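Local coordinates for ankyrin repeat domain protein (Legionella pneumophila subsp. pneumophila, PDB 6MCA) that acts as a Legionella effector that interacts with the host LARP7 component of the 7SK snRNP complex and probably carries a cysteine protease-like domain, at residues Val124-Tyr127 / Pro128-Gly132; Lys279-Arg282 / Gly283-Leu287. All coordinates share one frame; numbering follows the deposited sequence.

Contact 1. Residues Val124-Tyr127 / Pro128-Gly132; sequences VLVY and PVLRG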
loop_
_atom_site.group_PDB
_atom_site.type_symbol
_atom_site.label_atom_id
_atom_site.label_comp_id
_atom_site.label_asym_id
_atom_site.label_seq_id
_atom_site.Cartn_x
_atom_site.Cartn_y
_atom_site.Cartn_z
ATOM N N VAL A 124 -7.354 -1.958 -12.030
ATOM C CA VAL A 124 -6.245 -2.512 -12.802
ATOM C C VAL A 124 -5.099 -1.515 -12.930
ATOM O O VAL A 124 -3.927 -1.908 -12.988
ATOM C CB VAL A 124 -6.760 -2.971 -14.182
ATOM C CG1 VAL A 124 -5.625 -3.494 -15.049
ATOM C CG2 VAL A 124 -7.840 -4.031 -14.019
ATOM N N LEU A 125 -5.406 -0.217 -12.957
ATOM C CA LEU A 125 -4.400 0.806 -13.221
ATOM C C LEU A 125 -3.556 1.173 -12.005
ATOM O O LEU A 125 -2.532 1.842 -12.174
ATOM C CB LEU A 125 -5.073 2.074 -13.753
ATOM C CG LEU A 125 -5.263 2.233 -15.262
ATOM C CD1 LEU A 125 -6.101 3.469 -15.546
ATOM C CD2 LEU A 125 -3.924 2.317 -15.972
ATOM N N VAL A 126 -3.950 0.755 -10.800
ATOM C CA VAL A 126 -3.354 1.301 -9.579
ATOM C C VAL A 126 -1.856 1.019 -9.527
ATOM O O VAL A 126 -1.040 1.927 -9.325
ATOM C CB VAL A 126 -4.074 0.747 -8.338
ATOM C CG1 VAL A 126 -3.253 1.011 -7.084
ATOM C CG2 VAL A 126 -5.459 1.361 -8.213
ATOM N N TYR A 127 -1.471 -0.242 -9.703
ATOM C CA TYR A 127 -0.068 -0.614 -9.557
ATOM C C TYR A 127 0.795 -0.074 -10.697
ATOM O O TYR A 127 1.902 0.412 -10.432
ATOM C CB TYR A 127 0.075 -2.134 -9.434
ATOM C CG TYR A 127 -0.234 -2.638 -8.043
ATOM C CD1 TYR A 127 0.561 -2.277 -6.962
ATOM C CD2 TYR A 127 -1.326 -3.463 -7.807
ATOM C CE1 TYR A 127 0.281 -2.727 -5.687
ATOM C CE2 TYR A 127 -1.613 -3.920 -6.533
ATOM C CZ TYR A 127 -0.807 -3.548 -5.478
ATOM O OH TYR A 127 -1.090 -4.000 -4.209
ATOM N N PRO A 128 0.362 -0.136 -11.964
ATOM C CA PRO A 128 1.154 0.530 -13.012
ATOM C C PRO A 128 1.279 2.030 -12.808
ATOM O O PRO A 128 2.318 2.606 -13.152
ATOM C CB PRO A 128 0.395 0.194 -14.305
ATOM C CG PRO A 128 -0.931 -0.321 -13.875
ATOM C CD PRO A 128 -0.708 -0.961 -12.550
ATOM N N VAL A 129 0.253 2.683 -12.257
ATOM C CA VAL A 129 0.361 4.105 -11.946
ATOM C C VAL A 129 1.408 4.331 -10.863
ATOM O O VAL A 129 2.253 5.229 -10.967
ATOM C CB VAL A 129 -1.010 4.670 -11.532
ATOM C CG1 VAL A 129 -0.847 6.015 -10.840
ATOM C CG2 VAL A 129 -1.910 4.810 -12.739
ATOM N N LEU A 130 1.375 3.510 -9.811
ATOM C CA LEU A 130 2.317 3.682 -8.709
ATOM C C LEU A 130 3.745 3.347 -9.120
ATOM O O LEU A 130 4.696 3.892 -8.547
ATOM C CB LEU A 130 1.895 2.820 -7.522
ATOM C CG LEU A 130 0.643 3.294 -6.788
ATOM C CD1 LEU A 130 0.137 2.216 -5.844
ATOM C CD2 LEU A 130 0.924 4.591 -6.046
ATOM N N ARG A 131 3.919 2.459 -10.097
ATOM C CA ARG A 131 5.240 2.029 -10.533
ATOM C C ARG A 131 5.730 2.762 -11.775
ATOM O O ARG A 131 6.841 2.486 -12.238
ATOM C CB ARG A 131 5.240 0.518 -10.790
ATOM C CG ARG A 131 4.867 -0.312 -9.574
ATOM C CD ARG A 131 4.536 -1.743 -9.961
ATOM N NE ARG A 131 4.173 -2.548 -8.799
ATOM C CZ ARG A 131 3.686 -3.782 -8.866
ATOM N NH1 ARG A 131 3.501 -4.361 -10.045
ATOM N NH2 ARG A 131 3.383 -4.439 -7.754
ATOM N N GLY A 132 4.936 3.677 -12.322
ATOM C CA GLY A 132 5.359 4.431 -13.493
ATOM C C GLY A 132 5.604 3.583 -14.721
ATOM O O GLY A 132 6.587 3.805 -15.440
#

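Contact 2. Residues Lys279-Arg282 / Gly283-Leu287; sequences KIDR and GENSL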
loop_
_atom_site.group_PDB
_atom_site.type_symbol
_atom_site.label_atom_id
_atom_site.label_comp_id
_atom_site.label_asym_id
_atom_site.label_seq_id
_atom_site.Cartn_x
_atom_site.Cartn_y
_atom_site.Cartn_z
ATOM N N LYS A 279 15.089 -4.740 13.450
ATOM C CA LYS A 279 13.694 -5.114 13.625
ATOM C C LYS A 279 12.886 -3.880 14.001
ATOM O O LYS A 279 13.275 -3.122 14.902
ATOM C CB LYS A 279 13.535 -6.200 14.691
ATOM C CG LYS A 279 12.089 -6.622 14.913
ATOM C CD LYS A 279 11.991 -7.897 15.731
ATOM C CE LYS A 279 12.543 -7.696 17.129
ATOM N NZ LYS A 279 12.294 -8.884 17.994
ATOM N N ILE A 280 11.767 -3.691 13.303
ATOM C CA ILE A 280 10.863 -2.565 13.479
ATOM C C ILE A 280 9.481 -3.142 13.749
ATOM O O ILE A 280 8.890 -3.801 12.878
ATOM C CB ILE A 280 10.836 -1.648 12.249
ATOM C CG1 ILE A 280 12.255 -1.229 11.858
ATOM C CG2 ILE A 280 9.950 -0.440 12.508
ATOM C CD1 ILE A 280 12.362 -0.695 10.448
ATOM N N ASP A 281 8.972 -2.900 14.958
ATOM C CA ASP A 281 7.619 -3.297 15.341
ATOM C C ASP A 281 7.146 -2.280 16.377
ATOM O O ASP A 281 7.510 -2.373 17.553
ATOM C CB ASP A 281 7.589 -4.717 15.892
ATOM C CG ASP A 281 6.178 -5.205 16.175
ATOM O OD1 ASP A 281 5.215 -4.460 15.892
ATOM O OD2 ASP A 281 6.032 -6.338 16.682
ATOM N N ARG A 282 6.347 -1.315 15.931
ATOM C CA ARG A 282 5.871 -0.235 16.784
ATOM C C ARG A 282 4.595 -0.594 17.536
ATOM O O ARG A 282 4.016 0.275 18.196
ATOM C CB ARG A 282 5.646 1.027 15.947
ATOM C CG ARG A 282 6.851 1.428 15.115
ATOM C CD ARG A 282 6.491 2.475 14.073
ATOM N NE ARG A 282 6.199 3.773 14.676
ATOM C CZ ARG A 282 6.143 4.914 13.996
ATOM N NH1 ARG A 282 5.875 6.050 14.625
ATOM N NH2 ARG A 282 6.362 4.921 12.688
ATOM N N GLY A 283 4.151 -1.845 17.457
ATOM C CA GLY A 283 2.928 -2.257 18.116
ATOM C C GLY A 283 3.125 -2.720 19.546
ATOM O O GLY A 283 3.925 -2.143 20.289
ATOM N N GLU A 284 2.395 -3.771 19.931
ATOM C CA GLU A 284 2.425 -4.252 21.311
ATOM C C GLU A 284 3.836 -4.634 21.743
ATOM O O GLU A 284 4.255 -4.322 22.866
ATOM C CB GLU A 284 1.474 -5.441 21.460
ATOM C CG GLU A 284 1.827 -6.403 22.582
ATOM C CD GLU A 284 1.006 -6.167 23.834
ATOM O OE1 GLU A 284 -0.017 -5.456 23.753
ATOM O OE2 GLU A 284 1.382 -6.698 24.900
ATOM N N ASN A 285 4.588 -5.297 20.859
ATOM C CA ASN A 285 5.927 -5.764 21.208
ATOM C C ASN A 285 6.831 -4.622 21.659
ATOM O O ASN A 285 7.744 -4.837 22.466
ATOM C CB ASN A 285 6.546 -6.497 20.018
ATOM C CG ASN A 285 7.876 -7.143 20.354
ATOM O OD1 ASN A 285 7.939 -8.091 21.138
ATOM N ND2 ASN A 285 8.949 -6.637 19.756
ATOM N N SER A 286 6.587 -3.405 21.167
ATOM C CA SER A 286 7.416 -2.266 21.543
ATOM C C SER A 286 7.357 -1.972 23.036
ATOM O O SER A 286 8.264 -1.319 23.563
ATOM C CB SER A 286 7.003 -1.023 20.751
ATOM O OG SER A 286 5.722 -0.563 21.145
ATOM N N LEU A 287 6.313 -2.435 23.731
ATOM C CA LEU A 287 6.260 -2.242 25.176
ATOM C C LEU A 287 7.347 -3.038 25.887
ATOM O O LEU A 287 7.814 -2.630 26.956
ATOM C CB LEU A 287 4.881 -2.628 25.711
ATOM C CG LEU A 287 3.712 -1.782 25.200
ATOM C CD1 LEU A 287 2.383 -2.451 25.511
ATOM C CD2 LEU A 287 3.768 -0.382 25.790
HETATM O O HOH W 1 9.399 -3.966 18.604
HETATM O O HOH W 2 3.789 -5.999 18.316
#

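Contact 1. Residues Val124-Tyr127 / Pro128-Gly132
Y127 and R131 meet one turn apart on the short helix 126-131, and their side chains mark the looser flank of this local contact. The first torsion of Y127 holds CG anti to the carbonyl carbon (chi1 -80°), which sets the ring beside NH2 of R131; that nitrogen reaches CD1 at 3.6 Å in an oblique approach. The guanidinium itself lies with one face over Y127 CB, 4.0 Å from its plane. Arginine suits a partly exposed position here: its methylenes run past the Y127 carbonyl, CG lying 3.2 Å from Y127 O, while NH1 makes a weak hydrogen bond to D97 O. Tyrosine pairs an apolar ring with a polar end, and its OH is hydrogen-bonded to a tartrate that probably came from the crystallisation liquor.

The rest of the turn is closely filled. On one face CG1 of V126 lies alongside CD1 of L130 at 3.8 Å, the two side chains pointing the same way, and L130 also rests on I154 of helix 147-162. P128, on another face, packs against helices 91-97 and 134-142; having no N-H to offer, it fits the first turn, where its CG lies 3.2 Å from L125 O. That oxygen accepts the N-H of V129 at 2.9 Å. The backbone bonds from L130 N to V126 O and from R131 N to Y127 O continue the helical pattern. Beyond them exposed G132 adopts a positive phi, readily taken by glycine, and closes this helix of the ankyrin-repeat region with a Schellman motif.

Contact 2. Residues Lys279-Arg282 / Gly283-Leu287
The carboxylate of D281 lies against CB of N285 just after strand 276-280, its plane only 17° from that of the N285 amide although the two side chains cross nearly at right angles. From CB, the first torsion carries CG anti to the backbone N (chi1 -175°); this lays CG beside the D281 carbonyl carbon, on the side where G283 N and N285 CB lie, and CG comes within 4.1 Å of N285 CB. At the tip the two oxygens part company: OD1 accepts the N-H of G283 at 3.2 Å, a fairly straight bond arriving from above the carboxylate plane, whereas OD2 lies 3.4 Å from N285 CB and takes a 2.8 Å hydrogen bond from a water that in turn accepts the N-H of N285.

The bond from aspartate side chain to the N-H two residues on makes an Asx turn, followed directly by a type I beta turn from G283 to S286; together they lead from the strand into helix 286-289, within the connection to antiparallel strand 292-297. Glycine keeps the surroundings of OD1 and the R282 carbonyl carbon uncrowded. S286 hydrogen-bonds G283 O through both N and OG, a small polar residue matched to a buried turn. A second water joins D281 O to ND2 of N285, and that amide also reaches E289, which pairs with K279 NZ in a salt bridge. R282 points its guanidinium the other way, hydrogen-bonding S340 O, A350 O and Y380 OH.

How the contacts relate
Contact 1 closes well before contact 2 opens along the single chain, and the two do not touch: their centres are 31 Å apart and their nearest atoms about 20 Å. They share no helix, strand or sheet. Residues 124-132 belong to the helical ankyrin-repeat region, where helix 126-131 is packed among helices 91-97, 134-142 and 147-162. Residues 279-287 run from the end of strand 276-280 into the short helix of the connection to strand 292-297, its neighbour in the five-stranded antiparallel sheet, beside helix 318-329. One contact therefore lies in the repeat array and the other in an alpha/beta part, probably the cysteine protease-like portion, consistent with an effector that combines two architecturally distinct regions.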